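Local coordinates for protein periplasmic beta-glucosidase (PDB 6R5T) that probably hydrolyses terminal, non-reducing beta-D-glucosyl residues from beta-D-glucosides, releasing beta-D-glucose, as a periplasmic family 3 glycoside hydrolase, at residues F123-R137 with A173-G187. The protein carries 1 engineered substitution. Sequence-based numbering, arbitrary orientation.
With BGC (beta-D-glucopyranose), chain C.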
ATOM      1  N   PHE A 123     -13.727  23.873 -10.243  1.00 15.20           N
ATOM      2  CA  PHE A 123     -13.578  22.457  -9.836  1.00 13.63           C
ATOM      3  C   PHE A 123     -12.595  22.431  -8.662  1.00 14.15           C
ATOM      4  O   PHE A 123     -11.410  22.144  -8.852  1.00 15.67           O
ATOM      5  CB  PHE A 123     -13.092  21.663 -11.028  1.00 16.21           C
ATOM      6  CG  PHE A 123     -13.990  21.719 -12.241  1.00 18.01           C
ATOM      7  CD1 PHE A 123     -15.356  21.552 -12.141  1.00 17.82           C
ATOM      8  CD2 PHE A 123     -13.439  21.907 -13.481  1.00 18.13           C
ATOM      9  CE1 PHE A 123     -16.135  21.604 -13.292  1.00 17.02           C
ATOM     10  CE2 PHE A 123     -14.217  21.965 -14.617  1.00 18.31           C
ATOM     11  CZ  PHE A 123     -15.558  21.792 -14.505  1.00 16.34           C
ATOM     12  N   SER A 124     -13.085  22.770  -7.506  1.00 15.03           N
ATOM     13  CA  SER A 124     -12.307  23.006  -6.261  0.65 14.68           C
ATOM     14  C   SER A 124     -13.331  23.135  -5.144  1.00 15.10           C
ATOM     15  O   SER A 124     -14.447  23.551  -5.423  1.00 15.33           O
ATOM     16  CB  SER A 124     -11.469  24.261  -6.422  0.65 15.74           C
ATOM     17  OG  SER A 124     -10.618  24.569  -5.304  0.65 16.99           O
ATOM     18  N   PRO A 125     -13.027  22.810  -3.879  1.00 13.97           N
ATOM     19  CA  PRO A 125     -11.712  22.322  -3.430  1.00 13.63           C
ATOM     20  C   PRO A 125     -11.517  20.818  -3.707  1.00 13.67           C
ATOM     21  O   PRO A 125     -12.451  20.052  -3.765  1.00 14.13           O
ATOM     22  CB  PRO A 125     -11.794  22.555  -1.934  1.00 14.71           C
ATOM     23  CG  PRO A 125     -13.239  22.367  -1.596  1.00 14.35           C
ATOM     24  CD  PRO A 125     -13.958  22.983  -2.772  1.00 14.62           C
ATOM     25  N   MET A 126     -10.258  20.437  -3.846  1.00 14.46           N
ATOM     26  CA  MET A 126      -9.843  19.028  -3.791  1.00 13.55           C
ATOM     27  C   MET A 126      -9.631  18.651  -2.341  1.00 13.50           C
ATOM     28  O   MET A 126      -8.826  19.290  -1.684  1.00 16.97           O
ATOM     29  CB  MET A 126      -8.558  18.860  -4.617  1.00 13.71           C
ATOM     30  CG  MET A 126      -8.102  17.414  -4.790  1.00 14.96           C
ATOM     31  SD  MET A 126      -7.208  16.823  -3.363  1.00 16.27           S
ATOM     32  CE  MET A 126      -6.229  15.498  -4.111  1.00 18.51           C
ATOM     33  N   VAL A 127     -10.372  17.674  -1.852  1.00 13.13           N
ATOM     34  CA  VAL A 127     -10.394  17.306  -0.416  1.00 13.10           C
ATOM     35  C   VAL A 127     -10.137  15.825  -0.210  1.00 13.10           C
ATOM     36  O   VAL A 127     -10.555  15.278   0.838  1.00 15.26           O
ATOM     37  CB  VAL A 127     -11.719  17.763   0.201  1.00 13.52           C
ATOM     38  CG1 VAL A 127     -11.883  19.267  -0.012  1.00 15.51           C
ATOM     39  CG2 VAL A 127     -12.945  17.033  -0.314  1.00 13.18           C
ATOM     40  N   ASP A 128      -9.420  15.203  -1.134  1.00 13.40           N
ATOM     41  CA  ASP A 128      -9.066  13.781  -0.999  1.00 11.78           C
ATOM     42  C   ASP A 128      -7.992  13.632   0.083  1.00 12.06           C
ATOM     43  O   ASP A 128      -6.992  14.333   0.023  1.00 14.64           O
ATOM     44  CB  ASP A 128      -8.582  13.232  -2.321  1.00 12.83           C
ATOM     45  CG  ASP A 128      -9.482  13.518  -3.506  1.00 15.37           C
ATOM     46  OD1 ASP A 128     -10.688  13.398  -3.330  1.00 14.51           O
ATOM     47  OD2 ASP A 128      -8.950  13.814  -4.557  1.00 16.17           O
ATOM     48  N   ILE A 129      -8.198  12.752   1.076  1.00 12.89           N
ATOM     49  CA  ILE A 129      -7.157  12.391   2.058  1.00 12.89           C
ATOM     50  C   ILE A 129      -6.024  11.701   1.318  1.00 11.84           C
ATOM     51  O   ILE A 129      -6.261  10.784   0.505  1.00 13.10           O
ATOM     52  CB  ILE A 129      -7.797  11.467   3.112  1.00 15.19           C
ATOM     53  CG1 ILE A 129      -8.825  12.268   3.902  1.00 18.18           C
ATOM     54  CG2 ILE A 129      -6.810  10.782   4.015  1.00 16.35           C
ATOM     55  CD1 ILE A 129      -8.249  13.382   4.697  1.00 16.25           C
ATOM     56  N   THR A 130      -4.787  12.039   1.691  1.00 12.60           N
ATOM     57  CA  THR A 130      -3.590  11.428   1.072  1.00 10.93           C
ATOM     58  C   THR A 130      -2.635  10.868   2.131  1.00 13.19           C
ATOM     59  O   THR A 130      -2.127  11.611   2.941  1.00 12.61           O
ATOM     60  CB  THR A 130      -2.846  12.399   0.166  1.00 12.01           C
ATOM     61  OG1 THR A 130      -2.479  13.551   0.934  1.00 12.09           O
ATOM     62  CG2 THR A 130      -3.732  12.779  -1.012  1.00 12.87           C
ATOM     63  N   ARG A 131      -2.466   9.550   2.092  1.00 12.54           N
ATOM     64  CA  ARG A 131      -1.520   8.839   2.980  1.00 13.84           C
ATOM     65  C   ARG A 131      -0.342   8.239   2.187  1.00 14.36           C
ATOM     66  O   ARG A 131       0.577   7.628   2.836  1.00 15.71           O
ATOM     67  CB  ARG A 131      -2.246   7.734   3.729  1.00 12.65           C
ATOM     68  CG  ARG A 131      -3.271   8.248   4.722  1.00 12.75           C
ATOM     69  CD  ARG A 131      -4.019   7.104   5.378  1.00 14.63           C
ATOM     70  NE  ARG A 131      -4.836   7.624   6.476  1.00 14.60           N
ATOM     71  CZ  ARG A 131      -5.742   6.922   7.124  1.00 17.23           C
ATOM     72  NH1 ARG A 131      -5.932   5.633   6.832  1.00 20.23           N
ATOM     73  NH2 ARG A 131      -6.388   7.485   8.110  1.00 18.89           N
ATOM     74  N   ASP A 132      -0.311   8.411   0.878  1.00 12.68           N
ATOM     75  CA  ASP A 132       0.715   7.793   0.013  1.00 12.85           C
ATOM     76  C   ASP A 132       1.412   8.908  -0.732  1.00 13.81           C
ATOM     77  O   ASP A 132       0.902   9.429  -1.699  1.00 15.21           O
ATOM     78  CB  ASP A 132       0.107   6.769  -0.929  1.00 13.69           C
ATOM     79  CG  ASP A 132       1.121   5.927  -1.691  1.00 16.17           C
ATOM     80  OD1 ASP A 132       2.226   6.448  -2.037  1.00 15.57           O
ATOM     81  OD2 ASP A 132       0.792   4.706  -1.869  1.00 17.03           O
ATOM     82  N   ALA A 133       2.626   9.227  -0.272  1.00 13.29           N
ATOM     83  CA  ALA A 133       3.402  10.349  -0.820  1.00 13.60           C
ATOM     84  C   ALA A 133       3.775  10.153  -2.303  1.00 12.69           C
ATOM     85  O   ALA A 133       4.189  11.110  -2.940  1.00 13.37           O
ATOM     86  CB  ALA A 133       4.660  10.523   0.031  1.00 13.67           C
ATOM     87  N   ARG A 134       3.700   8.941  -2.850  1.00 11.18           N
ATOM     88  CA  ARG A 134       4.101   8.721  -4.275  1.00 10.50           C
ATOM     89  C   ARG A 134       3.122   9.369  -5.248  1.00 11.78           C
ATOM     90  O   ARG A 134       3.512   9.694  -6.374  1.00 11.55           O
ATOM     91  CB  ARG A 134       4.140   7.224  -4.576  1.00 10.60           C
ATOM     92  CG  ARG A 134       5.183   6.475  -3.764  1.00 10.83           C
ATOM     93  CD  ARG A 134       5.084   4.989  -4.037  1.00 10.93           C
ATOM     94  NE  ARG A 134       3.927   4.421  -3.376  1.00 11.13           N
ATOM     95  CZ  ARG A 134       3.656   3.125  -3.357  1.00 11.58           C
ATOM     96  NH1 ARG A 134       4.409   2.264  -4.009  1.00 12.89           N
ATOM     97  NH2 ARG A 134       2.589   2.692  -2.736  1.00 12.74           N
ATOM     98  N   TRP A 135       1.883   9.544  -4.839  1.00 10.87           N
ATOM     99  CA  TRP A 135       0.821  10.030  -5.760  1.00 11.49           C
ATOM    100  C   TRP A 135       1.114  11.489  -6.175  1.00 13.29           C
ATOM    101  O   TRP A 135       1.305  12.339  -5.307  1.00 14.29           O
ATOM    102  CB  TRP A 135      -0.511   9.884  -5.044  1.00 10.92           C
ATOM    103  CG  TRP A 135      -1.729  10.143  -5.892  1.00 11.71           C
ATOM    104  CD1 TRP A 135      -2.046   9.533  -7.062  1.00 13.37           C
ATOM    105  CD2 TRP A 135      -2.888  10.916  -5.548  1.00 11.45           C
ATOM    106  NE1 TRP A 135      -3.297   9.905  -7.488  1.00 13.92           N
ATOM    107  CE2 TRP A 135      -3.848  10.730  -6.561  1.00 12.16           C
ATOM    108  CE3 TRP A 135      -3.222  11.740  -4.472  1.00 11.43           C
ATOM    109  CZ2 TRP A 135      -5.118  11.313  -6.526  1.00 12.96           C
ATOM    110  CZ3 TRP A 135      -4.458  12.355  -4.451  1.00 10.99           C
ATOM    111  CH2 TRP A 135      -5.411  12.130  -5.468  1.00 11.39           C
ATOM    112  N   GLY A 136       1.038  11.793  -7.468  1.00 14.32           N
ATOM    113  CA  GLY A 136       1.392  13.132  -7.946  1.00 17.84           C
ATOM    114  C   GLY A 136       0.390  14.175  -7.520  1.00 16.67           C
ATOM    115  O   GLY A 136       0.747  15.340  -7.425  1.00 19.36           O
ATOM    116  N   ARG A 137      -0.816  13.774  -7.146  1.00 13.03           N
ATOM    117  CA  ARG A 137      -1.862  14.766  -6.790  1.00 13.23           C
ATOM    118  C   ARG A 137      -1.902  15.090  -5.308  1.00 12.96           C
ATOM    119  O   ARG A 137      -2.811  15.824  -4.874  1.00 12.76           O
ATOM    120  CB  ARG A 137      -3.191  14.275  -7.331  1.00 12.68           C
ATOM    121  CG  ARG A 137      -3.124  14.020  -8.824  1.00 13.38           C
ATOM    122  CD  ARG A 137      -4.485  13.759  -9.486  1.00 14.46           C
ATOM    123  NE  ARG A 137      -5.173  15.032  -9.598  1.00 15.67           N
ATOM    124  CZ  ARG A 137      -6.072  15.350 -10.536  1.00 17.96           C
ATOM    125  NH1 ARG A 137      -6.442  14.451 -11.431  1.00 16.57           N
ATOM    126  NH2 ARG A 137      -6.549  16.595 -10.557  1.00 17.91           N
ATOM    127  N   ALA A 173     -18.629  26.172  -5.870  1.00 13.22           N
ATOM    128  CA  ALA A 173     -17.582  25.162  -5.580  1.00 13.46           C
ATOM    129  C   ALA A 173     -18.120  23.821  -6.114  1.00 13.85           C
ATOM    130  O   ALA A 173     -19.245  23.428  -5.771  1.00 15.87           O
ATOM    131  CB  ALA A 173     -17.331  25.047  -4.111  1.00 13.98           C
ATOM    132  N   ALA A 174     -17.332  23.125  -6.905  1.00 13.42           N
ATOM    133  CA  ALA A 174     -17.549  21.728  -7.287  1.00 13.69           C
ATOM    134  C   ALA A 174     -16.460  20.916  -6.550  1.00 13.23           C
ATOM    135  O   ALA A 174     -15.370  20.808  -7.049  1.00 13.71           O
ATOM    136  CB  ALA A 174     -17.492  21.551  -8.791  1.00 15.33           C
ATOM    137  N   VAL A 175     -16.821  20.423  -5.378  1.00 12.46           N
ATOM    138  CA  VAL A 175     -15.895  19.664  -4.495  1.00 12.28           C
ATOM    139  C   VAL A 175     -15.481  18.393  -5.250  1.00 12.69           C
ATOM    140  O   VAL A 175     -16.291  17.762  -5.955  1.00 13.31           O
ATOM    141  CB  VAL A 175     -16.476  19.372  -3.113  1.00 13.61           C
ATOM    142  CG1 VAL A 175     -17.747  18.545  -3.139  1.00 13.05           C
ATOM    143  CG2 VAL A 175     -15.420  18.733  -2.225  1.00 13.26           C
ATOM    144  N   LYS A 176     -14.212  18.012  -5.082  1.00 12.04           N
ATOM    145  CA  LYS A 176     -13.671  16.850  -5.859  1.00 12.64           C
ATOM    146  C   LYS A 176     -12.653  16.127  -4.959  1.00 12.96           C
ATOM    147  O   LYS A 176     -12.202  16.710  -3.975  1.00 11.89           O
ATOM    148  CB  LYS A 176     -13.059  17.341  -7.167  1.00 12.31           C
ATOM    149  CG  LYS A 176     -11.770  18.136  -7.056  1.00 13.51           C
ATOM    150  CD  LYS A 176     -11.348  18.746  -8.367  1.00 14.37           C
ATOM    151  CE  LYS A 176     -10.009  19.411  -8.349  1.00 16.43           C
ATOM    152  NZ  LYS A 176      -9.755  20.058  -9.661  1.00 18.44           N
ATOM    153  N   HIS A 177     -12.310  14.882  -5.261  1.00 12.20           N
ATOM    154  CA  HIS A 177     -12.816  14.019  -6.316  1.00 12.01           C
ATOM    155  C   HIS A 177     -13.635  12.921  -5.628  1.00 13.01           C
ATOM    156  O   HIS A 177     -13.058  12.111  -4.904  1.00 13.52           O
ATOM    157  CB  HIS A 177     -11.676  13.410  -7.121  1.00 12.89           C
ATOM    158  CG  HIS A 177     -10.765  14.391  -7.765  1.00 12.90           C
ATOM    159  ND1 HIS A 177      -9.625  14.844  -7.126  1.00 14.35           N
ATOM    160  CD2 HIS A 177     -10.788  14.940  -9.005  1.00 13.32           C
ATOM    161  CE1 HIS A 177      -9.003  15.653  -7.988  1.00 13.27           C
ATOM    162  NE2 HIS A 177      -9.683  15.748  -9.093  1.00 14.56           N
ATOM    163  N   PHE A 178     -14.955  12.910  -5.785  1.00 12.21           N
ATOM    164  CA  PHE A 178     -15.833  12.033  -4.974  1.00 12.10           C
ATOM    165  C   PHE A 178     -15.798  10.666  -5.632  1.00 11.90           C
ATOM    166  O   PHE A 178     -16.376  10.507  -6.727  1.00 12.99           O
ATOM    167  CB  PHE A 178     -17.226  12.658  -4.970  1.00 12.80           C
ATOM    168  CG  PHE A 178     -18.177  12.019  -4.008  1.00 13.14           C
ATOM    169  CD1 PHE A 178     -17.924  12.023  -2.661  1.00 13.82           C
ATOM    170  CD2 PHE A 178     -19.375  11.475  -4.457  1.00 13.49           C
ATOM    171  CE1 PHE A 178     -18.836  11.489  -1.763  1.00 13.93           C
ATOM    172  CE2 PHE A 178     -20.267  10.885  -3.566  1.00 14.64           C
ATOM    173  CZ  PHE A 178     -20.001  10.899  -2.206  1.00 14.72           C
ATOM    174  N   ALA A 179     -15.128   9.645  -5.039  1.00 11.44           N
ATOM    175  CA  ALA A 179     -14.492   9.695  -3.728  1.00 11.35           C
ATOM    176  C   ALA A 179     -13.286   8.755  -3.715  1.00 11.17           C
ATOM    177  O   ALA A 179     -13.230   7.807  -4.488  1.00 12.28           O
ATOM    178  CB  ALA A 179     -15.471   9.265  -2.651  1.00 13.80           C
ATOM    179  N   LEU A 180     -12.419   9.005  -2.717  1.00 12.32           N
ATOM    180  CA  LEU A 180     -11.332   8.103  -2.269  1.00 11.75           C
ATOM    181  C   LEU A 180     -10.145   8.117  -3.236  1.00 12.85           C
ATOM    182  O   LEU A 180      -9.277   7.238  -3.130  1.00 13.14           O
ATOM    183  CB  LEU A 180     -11.828   6.661  -2.113  1.00 12.36           C
ATOM    184  CG  LEU A 180     -13.145   6.425  -1.382  1.00 13.37           C
ATOM    185  CD1 LEU A 180     -13.351   4.939  -1.174  1.00 11.89           C
ATOM    186  CD2 LEU A 180     -13.235   7.194  -0.086  1.00 13.04           C
ATOM    187  N   TYR A 181     -10.106   9.076  -4.149  1.00 13.12           N
ATOM    188  CA  TYR A 181      -9.167   9.079  -5.287  1.00 12.70           C
ATOM    189  C   TYR A 181      -7.704   9.009  -4.813  1.00 11.34           C
ATOM    190  O   TYR A 181      -6.874   8.368  -5.464  1.00 12.90           O
ATOM    191  CB  TYR A 181      -9.480  10.331  -6.090  1.00 12.61           C
ATOM    192  CG  TYR A 181      -8.687  10.566  -7.342  1.00 12.26           C
ATOM    193  CD1 TYR A 181      -8.347   9.579  -8.239  1.00 13.54           C
ATOM    194  CD2 TYR A 181      -8.334  11.862  -7.636  1.00 13.18           C
ATOM    195  CE1 TYR A 181      -7.586   9.881  -9.373  1.00 14.01           C
ATOM    196  CE2 TYR A 181      -7.645  12.190  -8.780  1.00 12.59           C
ATOM    197  CZ  TYR A 181      -7.237  11.192  -9.635  1.00 13.95           C
ATOM    198  OH  TYR A 181      -6.517  11.545 -10.751  1.00 16.06           O
ATOM    199  N   GLY A 182      -7.408   9.607  -3.692  1.00 11.19           N
ATOM    200  CA  GLY A 182      -6.028   9.668  -3.170  1.00 11.93           C
ATOM    201  C   GLY A 182      -5.552   8.382  -2.527  1.00 13.87           C
ATOM    202  O   GLY A 182      -4.386   8.327  -2.076  1.00 13.13           O
ATOM    203  N   ALA A 183      -6.419   7.350  -2.403  1.00 12.89           N
ATOM    204  CA  ALA A 183      -5.996   6.027  -1.888  1.00 12.83           C
ATOM    205  C   ALA A 183      -5.567   5.065  -2.994  1.00 12.90           C
ATOM    206  O   ALA A 183      -5.465   3.833  -2.743  1.00 13.92           O
ATOM    207  CB  ALA A 183      -7.096   5.473  -0.996  1.00 11.72           C
ATOM    208  N   ALA A 184      -5.308   5.576  -4.194  1.00 12.44           N
ATOM    209  CA  ALA A 184      -4.879   4.747  -5.324  1.00 14.31           C
ATOM    210  C   ALA A 184      -3.806   3.747  -4.901  1.00 14.46           C
ATOM    211  O   ALA A 184      -2.755   4.144  -4.350  1.00 13.75           O
ATOM    212  CB  ALA A 184      -4.322   5.640  -6.410  1.00 14.91           C
ATOM    213  N   GLU A 185      -3.985   2.482  -5.246  1.00 13.60           N
ATOM    214  CA  GLU A 185      -3.008   1.445  -4.896  1.00 13.45           C
ATOM    215  C   GLU A 185      -1.683   1.774  -5.582  1.00 13.11           C
ATOM    216  O   GLU A 185      -1.642   2.197  -6.769  1.00 13.10           O
ATOM    217  CB  GLU A 185      -3.576   0.083  -5.284  1.00 16.54           C
ATOM    218  CG  GLU A 185      -2.890  -1.108  -4.726  1.00 21.39           C
ATOM    219  CD  GLU A 185      -3.783  -2.339  -4.923  1.00 23.86           C
ATOM    220  OE1 GLU A 185      -3.690  -2.914  -5.961  1.00 21.65           O
ATOM    221  OE2 GLU A 185      -4.650  -2.603  -4.069  1.00 30.89           O
ATOM    222  N   GLY A 186      -0.601   1.596  -4.840  1.00 12.43           N
ATOM    223  CA  GLY A 186       0.742   1.843  -5.394  1.00 12.50           C
ATOM    224  C   GLY A 186       1.053   3.327  -5.539  1.00 12.65           C
ATOM    225  O   GLY A 186       2.124   3.683  -6.049  1.00 12.54           O
ATOM    226  N   GLY A 187       0.152   4.204  -5.140  1.00 12.49           N
ATOM    227  CA  GLY A 187       0.278   5.634  -5.444  1.00 13.52           C
ATOM    228  C   GLY A 187       0.240   5.946  -6.933  1.00 13.22           C
ATOM    229  O   GLY A 187       0.531   7.059  -7.332  1.00 12.63           O
TER
HETATM  230  C2  BGC C   1     -10.118  18.535 -12.997  1.00 24.31           C
HETATM  231  C3  BGC C   1     -10.574  18.214 -14.435  1.00 26.51           C
HETATM  232  C4  BGC C   1      -9.396  17.442 -15.090  1.00 26.68           C
HETATM  233  C5  BGC C   1      -9.199  16.158 -14.264  1.00 26.59           C
HETATM  234  C6  BGC C   1      -8.036  15.320 -14.748  1.00 26.36           C
HETATM  235  C1  BGC C   1      -9.776  17.227 -12.274  1.00 23.39           C
HETATM  236  O1  BGC C   1      -9.268  17.636 -11.042  1.00 21.73           O
HETATM  237  O2  BGC C   1     -11.084  19.230 -12.218  1.00 23.90           O
HETATM  238  O3  BGC C   1     -10.778  19.452 -15.144  1.00 27.70           O
HETATM  239  O4  BGC C   1      -9.786  17.112 -16.432  1.00 27.37           O
HETATM  240  O5  BGC C   1      -8.766  16.518 -12.986  1.00 23.06           O
HETATM  241  O6  BGC C   1      -7.936  14.128 -13.959  1.00 24.20           O
HETATM  242  O   HOH W   1      -8.503  10.055  -0.989  1.00 13.08           O
HETATM  243  O   HOH W   2      -4.256   7.675   0.826  1.00 22.15           O
HETATM  244  O   HOH W   3      -1.922   9.676  -1.323  1.00 13.40           O
HETATM  245  O   HOH W   4      -1.743   3.872  -1.684  1.00 23.91           O
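Lys176 starts with CG between its own backbone N and carbonyl carbon (chi1 70°) and then runs fully extended, which carries NZ alongside Met126 to a hydrogen bond with Phe123 O, approached at a tilt from the carbonyl plane. His177, after a cis peptide bond, has CG anti to its carbonyl carbon (chi1 -58°), and this turns ND1 to Asp128. The Asp128 carboxylate holds His177 twice: OD2 takes ND1 at 2.8 Å through its syn lone pair, nearly in the imidazole plane, and OD1 takes the backbone N at 2.9 Å. Tyr208 also bonds OD1. The ring's rotation is thereby fixed, with the Lys176 CG over one face and Tyr181 CE2 over the other. The backbones themselves meet in a single bridge at Met126 and Lys176, where Lys176 N gives to Pro125 O and Val127 N to Lys176 O; this joins the loop that follows strand 121-122 to strand 172-178 of the TIM-like barrel.

Further on, Trp135 sets its CZ2 edge over the face of Tyr181 in a T-shaped stack, planes at 88°, while Gly182 CA lies 3.5 Å from the centroid of the Trp135 six-membered ring in a CH-pi contact. Arg137 NH1 hydrogen-bonds Tyr181 OH at 3.0 Å, the hydroxyl lying out of the guanidinium plane, and Arg137 NH2 has a salt bridge to Glu140.

The polar ends of Lys176, His177 and Arg137 converge on the glucose: O1 lies 2.7 Å from His177 NE2, 2.8 Å from Lys176 NZ and 3.0 Å from Arg137 NH2. Lys176 NZ also bonds O2, and Arg137 NH1 bonds O6. This wall of the glycan pocket thus fixes O1 through three nitrogens, with Asp128 as the second-shell residue that holds the imidazole in place.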